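Local coordinates for protein S-adenosylmethionine:tRNA ribosyltransferase-isomerase (Thermotoga maritima, PDB 1VKY) that probably transfers and isomerises the ribose of S-adenosylmethionine onto the 7-aminomethyl group of 7-deazaguanine in tRNA, giving epoxyqueuosine, at residues S38-L43 and R56-Y61; I90-I95 and R138-Q143; A207-H212 and V264-T269. One frame throughout, in Å; residues are numbered along the deposited sequence.

Contact 1 (S38-L43 and R56-Y61)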
loop_
_atom_site.group_PDB
_atom_site.type_symbol
_atom_site.label_atom_id
_atom_site.label_comp_id
_atom_site.label_asym_id
_atom_site.label_seq_id
_atom_site.Cartn_x
_atom_site.Cartn_y
_atom_site.Cartn_z
ATOM N N SER B 38 9.544 -2.453 -12.655
ATOM C CA SER B 38 9.916 -3.330 -11.539
ATOM C C SER B 38 10.832 -4.469 -12.053
ATOM O O SER B 38 10.944 -4.694 -13.285
ATOM C CB SER B 38 8.657 -3.852 -10.842
ATOM O OG SER B 38 8.014 -4.803 -11.667
ATOM N N ARG B 39 11.521 -5.147 -11.130
ATOM C CA ARG B 39 12.341 -6.307 -11.476
ATOM C C ARG B 39 11.434 -7.499 -11.759
ATOM O O ARG B 39 10.304 -7.540 -11.279
ATOM C CB ARG B 39 13.322 -6.640 -10.360
ATOM C CG ARG B 39 14.224 -5.488 -10.091
ATOM C CD ARG B 39 15.267 -5.741 -9.030
ATOM N NE ARG B 39 16.289 -6.579 -9.586
ATOM C CZ ARG B 39 17.426 -6.877 -8.991
ATOM N NH1 ARG B 39 17.707 -6.395 -7.784
ATOM N NH2 ARG B 39 18.284 -7.681 -9.621
ATOM N N LEU B 40 11.902 -8.397 -12.625
ATOM C CA LEU B 40 11.208 -9.648 -12.961
ATOM C C LEU B 40 12.244 -10.740 -12.910
ATOM O O LEU B 40 13.122 -10.782 -13.773
ATOM C CB LEU B 40 10.598 -9.588 -14.380
ATOM C CG LEU B 40 9.892 -10.832 -14.950
ATOM C CD1 LEU B 40 8.632 -11.138 -14.169
ATOM C CD2 LEU B 40 9.561 -10.727 -16.420
ATOM N N MET B 41 12.125 -11.635 -11.935
ATOM C CA MET B 41 12.912 -12.855 -11.909
ATOM C C MET B 41 12.164 -13.918 -12.727
ATOM O O MET B 41 10.999 -14.156 -12.505
ATOM C CB MET B 41 13.095 -13.377 -10.481
ATOM C CG MET B 41 14.084 -14.528 -10.396
ATOM S SD MET B 41 14.449 -15.067 -8.720
ATOM C CE MET B 41 15.309 -13.674 -8.031
ATOM N N VAL B 42 12.877 -14.572 -13.642
ATOM C CA VAL B 42 12.300 -15.604 -14.478
ATOM C C VAL B 42 12.891 -16.952 -14.106
ATOM O O VAL B 42 14.115 -17.139 -14.157
ATOM C CB VAL B 42 12.547 -15.308 -15.971
ATOM C CG1 VAL B 42 11.865 -16.331 -16.835
ATOM C CG2 VAL B 42 12.018 -13.898 -16.342
ATOM N N LEU B 43 11.997 -17.888 -13.819
ATOM C CA LEU B 43 12.303 -19.259 -13.466
ATOM C C LEU B 43 11.855 -20.220 -14.581
ATOM O O LEU B 43 10.700 -20.236 -14.970
ATOM C CB LEU B 43 11.581 -19.628 -12.157
ATOM C CG LEU B 43 12.327 -19.282 -10.852
ATOM C CD1 LEU B 43 12.674 -17.877 -10.753
ATOM C CD2 LEU B 43 11.502 -19.702 -9.693
ATOM N N ARG B 56 8.941 -5.138 -18.096
ATOM C CA ARG B 56 8.509 -4.883 -19.486
ATOM C C ARG B 56 9.111 -5.885 -20.473
ATOM O O ARG B 56 8.573 -6.088 -21.556
ATOM C CB ARG B 56 8.859 -3.464 -19.917
ATOM C CG ARG B 56 10.349 -3.147 -19.882
ATOM C CD ARG B 56 10.706 -1.727 -20.354
ATOM N NE ARG B 56 9.906 -0.721 -19.659
ATOM C CZ ARG B 56 10.333 0.095 -18.692
ATOM N NH1 ARG B 56 11.605 0.080 -18.261
ATOM N NH2 ARG B 56 9.461 0.943 -18.148
ATOM N N GLU B 57 10.203 -6.540 -20.077
ATOM C CA GLU B 57 10.850 -7.629 -20.868
ATOM C C GLU B 57 10.119 -8.989 -20.827
ATOM O O GLU B 57 10.547 -9.974 -21.446
ATOM C CB GLU B 57 12.297 -7.771 -20.388
ATOM C CG GLU B 57 13.117 -6.535 -20.708
ATOM C CD GLU B 57 14.429 -6.439 -19.949
ATOM O OE1 GLU B 57 14.616 -7.067 -18.893
ATOM O OE2 GLU B 57 15.292 -5.694 -20.411
ATOM N N ILE B 58 8.976 -9.032 -20.136
ATOM C CA ILE B 58 8.118 -10.222 -20.139
ATOM C C ILE B 58 7.707 -10.600 -21.529
ATOM O O ILE B 58 7.569 -11.775 -21.817
ATOM C CB ILE B 58 6.852 -10.036 -19.229
ATOM C CG1 ILE B 58 6.162 -11.390 -18.972
ATOM C CG2 ILE B 58 5.865 -9.003 -19.812
ATOM C CD1 ILE B 58 5.189 -11.337 -17.850
ATOM N N ILE B 59 7.562 -9.616 -22.411
ATOM C CA ILE B 59 7.184 -9.891 -23.791
ATOM C C ILE B 59 8.152 -10.851 -24.535
ATOM O O ILE B 59 7.753 -11.590 -25.420
ATOM C CB ILE B 59 7.073 -8.552 -24.541
ATOM C CG1 ILE B 59 6.406 -8.733 -25.911
ATOM C CG2 ILE B 59 8.434 -7.868 -24.648
ATOM C CD1 ILE B 59 5.874 -7.415 -26.462
ATOM N N GLU B 60 9.419 -10.842 -24.153
ATOM C CA GLU B 60 10.447 -11.725 -24.764
ATOM C C GLU B 60 10.255 -13.225 -24.427
ATOM O O GLU B 60 10.991 -14.076 -24.932
ATOM C CB GLU B 60 11.828 -11.292 -24.282
ATOM C CG GLU B 60 12.139 -9.863 -24.676
ATOM C CD GLU B 60 13.471 -9.406 -24.149
ATOM O OE1 GLU B 60 14.241 -10.262 -23.694
ATOM O OE2 GLU B 60 13.770 -8.222 -24.212
ATOM N N TYR B 61 9.293 -13.528 -23.535
ATOM C CA TYR B 61 8.997 -14.882 -23.112
ATOM C C TYR B 61 7.654 -15.354 -23.638
ATOM O O TYR B 61 7.291 -16.485 -23.429
ATOM C CB TYR B 61 9.007 -14.965 -21.575
ATOM C CG TYR B 61 10.374 -14.674 -21.028
ATOM C CD1 TYR B 61 10.710 -13.397 -20.634
ATOM C CD2 TYR B 61 11.366 -15.663 -21.012
ATOM C CE1 TYR B 61 11.980 -13.098 -20.151
ATOM C CE2 TYR B 61 12.646 -15.386 -20.549
ATOM C CZ TYR B 61 12.951 -14.086 -20.115
ATOM O OH TYR B 61 14.210 -13.782 -19.648
#
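Ile58 meets Leu40 across the gap between a 3-10 segment and the strand it covers. The two side chains cross at about a right angle, and Leu40 CD2 comes down on the root of Ile58, 4.0 Å from its CB and equally near its CA. Leu40 reaches this spot because its CG lies anti to the backbone N (chi1 177°), which carries the branch forward off the strand. Ile58 O accepts from Tyr61 N at 3.0 Å, an i-to-i+3 bond of the 3-10 turn. The same oxygen also sits in plane at the edge of the Tyr61 ring.

Strands 39-44 and 49-54 form an antiparallel hairpin at one margin of the mixed sheet, and the chain leaving the hairpin folds back as 56-61 over the face it has just helped to build. Leu40 and Val42 point to that face. Met41 and Leu43 point to the other, where helix 320-332 packs. Leu40 also touches Ala343 and Leu345 of the adjoining strand 343-346.

The last step along the segment is Tyr61, whose ring approaches Val42 from the opposite direction. Val42 CG1 stands over one face in a CH-pi contact, 4.2 Å from the ring centroid and 23° off the normal, displaced toward the rim near CE2. The other methyl, CG2, rests 3.9 Å from Tyr61 CZ, so both methyls of the valine lie over the same face, toward the phenol end of the ring. The hydroxyl continues to Glu51 OE1 and Arg53 NE on strand 49-54, which limits how far the ring can shift. A leucine in place of Tyr61 would probably deprive Val42 of the flat surface on which its methyls rest and leave Glu51 without its hydroxyl partner. Tyr61 O accepts a hydrogen bond from Arg255 NH2.

Contact 2 (I90-I95 and R138-Q143)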
loop_
_atom_site.group_PDB
_atom_site.type_symbol
_atom_site.label_atom_id
_atom_site.label_comp_id
_atom_site.label_asym_id
_atom_site.label_seq_id
_atom_site.Cartn_x
_atom_site.Cartn_y
_atom_site.Cartn_z
ATOM N N ILE B 90 -35.670 -15.152 0.672
ATOM C CA ILE B 90 -34.552 -15.472 -0.227
ATOM C C ILE B 90 -33.494 -14.370 -0.318
ATOM O O ILE B 90 -33.812 -13.191 -0.423
ATOM C CB ILE B 90 -35.145 -15.782 -1.595
ATOM C CG1 ILE B 90 -36.127 -16.944 -1.435
ATOM C CG2 ILE B 90 -34.060 -16.109 -2.599
ATOM C CD1 ILE B 90 -36.886 -17.274 -2.639
ATOM N N GLU B 91 -32.228 -14.760 -0.269
ATOM C CA GLU B 91 -31.142 -13.809 -0.403
ATOM C C GLU B 91 -30.742 -13.711 -1.880
ATOM O O GLU B 91 -30.696 -14.713 -2.598
ATOM C CB GLU B 91 -29.946 -14.239 0.448
ATOM C CG GLU B 91 -28.778 -13.276 0.414
ATOM C CD GLU B 91 -27.516 -13.873 1.013
ATOM O OE1 GLU B 91 -27.428 -15.118 1.129
ATOM O OE2 GLU B 91 -26.607 -13.097 1.368
ATOM N N ILE B 92 -30.469 -12.488 -2.316
ATOM C CA ILE B 92 -30.080 -12.203 -3.691
ATOM C C ILE B 92 -28.779 -11.422 -3.657
ATOM O O ILE B 92 -28.710 -10.369 -3.011
ATOM C CB ILE B 92 -31.160 -11.348 -4.398
ATOM C CG1 ILE B 92 -32.502 -12.068 -4.410
ATOM C CG2 ILE B 92 -30.712 -10.991 -5.805
ATOM C CD1 ILE B 92 -33.677 -11.143 -4.682
ATOM N N LEU B 93 -27.755 -11.943 -4.330
ATOM C CA LEU B 93 -26.472 -11.243 -4.496
ATOM C C LEU B 93 -26.243 -10.942 -5.968
ATOM O O LEU B 93 -26.199 -11.869 -6.769
ATOM C CB LEU B 93 -25.321 -12.138 -4.012
ATOM C CG LEU B 93 -25.420 -12.636 -2.590
ATOM C CD1 LEU B 93 -24.378 -13.700 -2.349
ATOM C CD2 LEU B 93 -25.213 -11.462 -1.637
ATOM N N LEU B 94 -26.040 -9.666 -6.298
ATOM C CA LEU B 94 -25.797 -9.233 -7.652
ATOM C C LEU B 94 -24.364 -9.576 -8.054
ATOM O O LEU B 94 -23.432 -9.268 -7.320
ATOM C CB LEU B 94 -26.035 -7.721 -7.795
ATOM C CG LEU B 94 -27.431 -7.254 -8.222
ATOM C CD1 LEU B 94 -28.530 -7.737 -7.308
ATOM C CD2 LEU B 94 -27.453 -5.728 -8.342
ATOM N N ILE B 95 -24.227 -10.233 -9.206
ATOM C CA ILE B 95 -22.947 -10.765 -9.697
ATOM C C ILE B 95 -22.595 -10.054 -10.997
ATOM O O ILE B 95 -21.522 -9.508 -11.138
ATOM C CB ILE B 95 -23.055 -12.321 -9.922
ATOM C CG1 ILE B 95 -23.318 -13.072 -8.596
ATOM C CG2 ILE B 95 -21.873 -12.868 -10.647
ATOM C CD1 ILE B 95 -22.317 -12.831 -7.473
ATOM N N ARG B 138 -29.098 -17.012 -11.273
ATOM C CA ARG B 138 -30.450 -16.716 -11.711
ATOM C C ARG B 138 -30.372 -15.388 -12.423
ATOM O O ARG B 138 -29.723 -14.473 -11.942
ATOM C CB ARG B 138 -31.371 -16.579 -10.499
ATOM C CG ARG B 138 -32.126 -17.850 -10.110
ATOM C CD ARG B 138 -31.343 -19.066 -10.291
ATOM N NE ARG B 138 -31.946 -20.266 -9.751
ATOM C CZ ARG B 138 -31.247 -21.375 -9.599
ATOM N NH1 ARG B 138 -29.971 -21.411 -9.973
ATOM N NH2 ARG B 138 -31.804 -22.454 -9.081
ATOM N N ILE B 139 -31.002 -15.293 -13.583
ATOM C CA ILE B 139 -31.103 -14.027 -14.265
ATOM C C ILE B 139 -32.379 -13.393 -13.774
ATOM O O ILE B 139 -33.456 -13.938 -13.945
ATOM C CB ILE B 139 -31.096 -14.214 -15.792
ATOM C CG1 ILE B 139 -29.719 -14.721 -16.264
ATOM C CG2 ILE B 139 -31.358 -12.896 -16.452
ATOM C CD1 ILE B 139 -29.486 -16.158 -16.030
ATOM N N LEU B 140 -32.246 -12.231 -13.164
ATOM C CA LEU B 140 -33.378 -11.540 -12.572
ATOM C C LEU B 140 -33.603 -10.213 -13.266
ATOM O O LEU B 140 -32.676 -9.438 -13.463
ATOM C CB LEU B 140 -33.101 -11.274 -11.098
ATOM C CG LEU B 140 -33.528 -12.273 -10.015
ATOM C CD1 LEU B 140 -33.564 -13.700 -10.395
ATOM C CD2 LEU B 140 -32.626 -12.088 -8.865
ATOM N N LYS B 141 -34.853 -9.957 -13.629
ATOM C CA LYS B 141 -35.276 -8.645 -14.126
ATOM C C LYS B 141 -36.001 -7.912 -12.989
ATOM O O LYS B 141 -37.027 -8.382 -12.489
ATOM C CB LYS B 141 -36.185 -8.791 -15.357
ATOM C CG LYS B 141 -36.678 -7.475 -15.923
ATOM C CD LYS B 141 -37.447 -7.618 -17.273
ATOM C CE LYS B 141 -38.913 -8.001 -17.112
ATOM N NZ LYS B 141 -39.804 -6.911 -16.637
ATOM N N PHE B 142 -35.443 -6.783 -12.568
ATOM C CA PHE B 142 -36.020 -5.973 -11.484
ATOM C C PHE B 142 -37.167 -5.117 -11.989
ATOM O O PHE B 142 -37.217 -4.783 -13.166
ATOM C CB PHE B 142 -34.924 -5.141 -10.822
ATOM C CG PHE B 142 -33.996 -5.971 -10.007
ATOM C CD1 PHE B 142 -32.889 -6.551 -10.576
ATOM C CD2 PHE B 142 -34.293 -6.259 -8.685
ATOM C CE1 PHE B 142 -32.060 -7.344 -9.827
ATOM C CE2 PHE B 142 -33.440 -7.054 -7.925
ATOM C CZ PHE B 142 -32.345 -7.585 -8.494
ATOM N N GLN B 143 -38.121 -4.824 -11.107
ATOM C CA GLN B 143 -39.269 -3.976 -11.444
ATOM C C GLN B 143 -39.305 -2.898 -10.356
ATOM O O GLN B 143 -39.560 -3.230 -9.199
ATOM C CB GLN B 143 -40.541 -4.810 -11.462
ATOM C CG GLN B 143 -41.778 -4.081 -12.012
ATOM C CD GLN B 143 -42.842 -5.054 -12.494
ATOM O OE1 GLN B 143 -43.996 -4.990 -12.053
ATOM N NE2 GLN B 143 -42.453 -5.970 -13.392
#
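Ile92 and Leu140 meet on one face of the curled six-stranded antiparallel sheet, consistent with the barrel-like domain of QueA, and they belong to strands that are not neighbours. Strand 102-108 runs between them, so no backbone bond joins 90-95 to 138-143, and the contact is made by side chains over the middle strand. Ile92 CG2 touches Leu140 CD2 at 3.8 Å, methyl to methyl, the two side chains crossing obliquely. With CG1 anti to the carbonyl carbon (chi1 -59°), CG2 is the branch of Ile92 left to reach Leu140. Two residues further along each strand the pattern recurs: Leu94 CD1 lies 4.0 Å from Phe142 CZ, the far end of the ring. All four residues are buried and apolar, and the pairs follow the same order along both strands.

Around them, Leu140 also touches Cys105 of strand 102-108 and Cys129 of strand 125-132, and Phe142 touches Ala127 of the latter. Trp103 of strand 102-108 lies against Leu94, while strand 79-83 contributes Ala82 beside Ile92 and Leu80 beside Phe142.

Contact 3 (A207-H212 and V264-T269)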
loop_
_atom_site.group_PDB
_atom_site.type_symbol
_atom_site.label_atom_id
_atom_site.label_comp_id
_atom_site.label_asym_id
_atom_site.label_seq_id
_atom_site.Cartn_x
_atom_site.Cartn_y
_atom_site.Cartn_z
ATOM N N ALA B 207 -7.627 -12.748 -21.130
ATOM C CA ALA B 207 -8.935 -13.112 -20.617
ATOM C C ALA B 207 -8.966 -12.760 -19.165
ATOM O O ALA B 207 -7.921 -12.498 -18.544
ATOM C CB ALA B 207 -9.207 -14.583 -20.808
ATOM N N GLU B 208 -10.170 -12.729 -18.610
ATOM C CA GLU B 208 -10.316 -12.427 -17.199
ATOM C C GLU B 208 -11.137 -13.428 -16.393
ATOM O O GLU B 208 -12.099 -14.063 -16.872
ATOM C CB GLU B 208 -10.810 -10.969 -17.003
ATOM C CG GLU B 208 -12.279 -10.722 -17.100
ATOM C CD GLU B 208 -12.645 -9.272 -16.732
ATOM O OE1 GLU B 208 -11.815 -8.333 -17.001
ATOM O OE2 GLU B 208 -13.772 -9.088 -16.180
ATOM N N VAL B 209 -10.732 -13.579 -15.135
ATOM C CA VAL B 209 -11.582 -14.248 -14.177
ATOM C C VAL B 209 -11.930 -13.184 -13.167
ATOM O O VAL B 209 -11.223 -12.191 -13.026
ATOM C CB VAL B 209 -10.912 -15.505 -13.524
ATOM C CG1 VAL B 209 -10.718 -16.573 -14.584
ATOM C CG2 VAL B 209 -9.638 -15.171 -12.827
ATOM N N VAL B 210 -12.990 -13.418 -12.430
ATOM C CA VAL B 210 -13.512 -12.426 -11.493
ATOM C C VAL B 210 -13.643 -13.035 -10.101
ATOM O O VAL B 210 -13.910 -14.251 -9.928
ATOM C CB VAL B 210 -14.888 -11.886 -11.988
ATOM C CG1 VAL B 210 -15.367 -10.719 -11.128
ATOM C CG2 VAL B 210 -14.809 -11.427 -13.450
ATOM N N LEU B 211 -13.371 -12.213 -9.107
ATOM C CA LEU B 211 -13.571 -12.583 -7.723
ATOM C C LEU B 211 -14.601 -11.598 -7.158
ATOM O O LEU B 211 -14.348 -10.407 -7.065
ATOM C CB LEU B 211 -12.266 -12.529 -6.950
ATOM C CG LEU B 211 -12.378 -13.171 -5.565
ATOM C CD1 LEU B 211 -12.683 -14.679 -5.625
ATOM C CD2 LEU B 211 -11.134 -12.904 -4.748
ATOM N N HIS B 212 -15.770 -12.094 -6.830
ATOM C CA HIS B 212 -16.842 -11.247 -6.323
ATOM C C HIS B 212 -16.781 -11.291 -4.808
ATOM O O HIS B 212 -16.953 -12.349 -4.231
ATOM C CB HIS B 212 -18.168 -11.773 -6.790
ATOM C CG HIS B 212 -18.328 -11.755 -8.275
ATOM N ND1 HIS B 212 -18.743 -10.635 -8.954
ATOM C CD2 HIS B 212 -18.131 -12.715 -9.215
ATOM C CE1 HIS B 212 -18.804 -10.900 -10.252
ATOM N NE2 HIS B 212 -18.435 -12.156 -10.439
ATOM N N VAL B 264 -4.729 -18.543 -10.324
ATOM C CA VAL B 264 -4.348 -19.979 -10.240
ATOM C C VAL B 264 -5.358 -20.790 -9.489
ATOM O O VAL B 264 -5.748 -21.835 -9.950
ATOM C CB VAL B 264 -2.987 -20.150 -9.563
ATOM C CG1 VAL B 264 -2.670 -21.636 -9.321
ATOM C CG2 VAL B 264 -1.903 -19.511 -10.399
ATOM N N ARG B 265 -5.763 -20.332 -8.301
ATOM C CA ARG B 265 -6.713 -21.094 -7.488
ATOM C C ARG B 265 -8.027 -21.225 -8.188
ATOM O O ARG B 265 -8.634 -22.286 -8.160
ATOM C CB ARG B 265 -6.899 -20.462 -6.091
ATOM C CG ARG B 265 -5.602 -20.330 -5.270
ATOM C CD ARG B 265 -5.778 -19.747 -3.781
ATOM N NE ARG B 265 -7.145 -19.268 -3.628
ATOM C CZ ARG B 265 -7.539 -18.006 -3.583
ATOM N NH1 ARG B 265 -6.664 -17.010 -3.598
ATOM N NH2 ARG B 265 -8.850 -17.741 -3.510
ATOM N N THR B 266 -8.475 -20.186 -8.891
ATOM C CA THR B 266 -9.732 -20.285 -9.637
ATOM C C THR B 266 -9.661 -21.276 -10.767
ATOM O O THR B 266 -10.532 -22.127 -10.913
ATOM C CB THR B 266 -10.151 -18.865 -10.171
ATOM O OG1 THR B 266 -10.584 -18.075 -9.039
ATOM C CG2 THR B 266 -11.391 -18.975 -11.092
ATOM N N LEU B 267 -8.620 -21.182 -11.583
ATOM C CA LEU B 267 -8.469 -22.093 -12.693
ATOM C C LEU B 267 -8.252 -23.567 -12.300
ATOM O O LEU B 267 -8.804 -24.479 -12.952
ATOM C CB LEU B 267 -7.339 -21.621 -13.591
ATOM C CG LEU B 267 -7.552 -20.284 -14.341
ATOM C CD1 LEU B 267 -6.216 -20.009 -15.050
ATOM C CD2 LEU B 267 -8.713 -20.302 -15.312
ATOM N N GLU B 268 -7.432 -23.810 -11.276
ATOM C CA GLU B 268 -7.226 -25.196 -10.807
ATOM C C GLU B 268 -8.449 -25.788 -10.098
ATOM O O GLU B 268 -8.680 -27.009 -10.112
ATOM C CB GLU B 268 -5.962 -25.284 -9.944
ATOM C CG GLU B 268 -4.695 -25.011 -10.735
ATOM C CD GLU B 268 -4.487 -25.940 -11.931
ATOM O OE1 GLU B 268 -4.688 -27.169 -11.776
ATOM O OE2 GLU B 268 -4.111 -25.468 -13.024
ATOM N N THR B 269 -9.282 -24.936 -9.527
ATOM C CA THR B 269 -10.576 -25.343 -9.030
ATOM C C THR B 269 -11.515 -25.803 -10.168
ATOM O O THR B 269 -12.095 -26.917 -10.117
ATOM C CB THR B 269 -11.192 -24.176 -8.250
ATOM O OG1 THR B 269 -10.401 -23.893 -7.095
ATOM C CG2 THR B 269 -12.592 -24.517 -7.757
HETATM O O HOH W 1 -11.219 -15.598 -9.624
#
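Val209 makes the apolar contacts of this pair, against Thr266 and Leu267 of the helix. Its CB lies 4.3 Å from Thr266 CG2, and its CG1 stands at the same separation from Leu267 CD2, so the valine meets two consecutive helix residues at once. Thr266 CG2 is anti to the backbone N (OG1 chi1 -72°), which turns the methyl toward the strand. The spacing is that of loose van der Waals contact. Val238 of the next strand, on which Thr266 also rests, and Leu246 of helix 240-252, which Leu267 touches, continue the apolar layer.

The polar link is indirect and runs through one water. It lies 2.6 Å from Thr266 OG1 and donates a weak bond of 3.0 Å to Val210 O, bridging a helix side chain to a strand carbonyl. Thr266 OG1 also makes a weak bond to Thr262 O, one turn back.

Here helix 261-270, which follows strand 256-259, lies on a face of the large mixed sheet. Strand 205-213 is bound by backbone hydrogen bonds to strand 67-75 on one side and to strand 234-238 on the other. Val209 points to the helix, while Val210 points the other way.

Within the helix, Arg265 O is gripped twice by Thr269. The backbone N reaches it at 3.1 Å in the usual helical bond, and OG1 donates at 2.6 Å from the opposite face of the carbonyl plane, tilted 29° out of it. The same OG1 is paired with Thr283 OG1.

Ring contact occurs within the strand. Val210 CG1 sits 3.4 Å above the plane of the His212 ring, toward its rim, and His212 NE2 is hydrogen-bonded to Gln237 OE1 on strand 234-238.

From the N terminus the three contacts close in series, none nesting within or crossing another. Contact 1 closes the shortest loop, 12 residues around the hairpin at one margin of the mixed sheet. The chain then runs through strand 67-75 into the six-stranded antiparallel sheet, where contact 2 closes a loop of 42 residues, its centre 43 Å from that of contact 1 and across the chain's centre. Contact 3, closing a loop of 51 residues near the middle of the molecule, ties helix 261-270 to strand 205-213 of the same mixed sheet that contact 1 reaches. It also touches contact 2, Ile95 O packing 3.2 Å from His212 CE1, so the two sheets meet there.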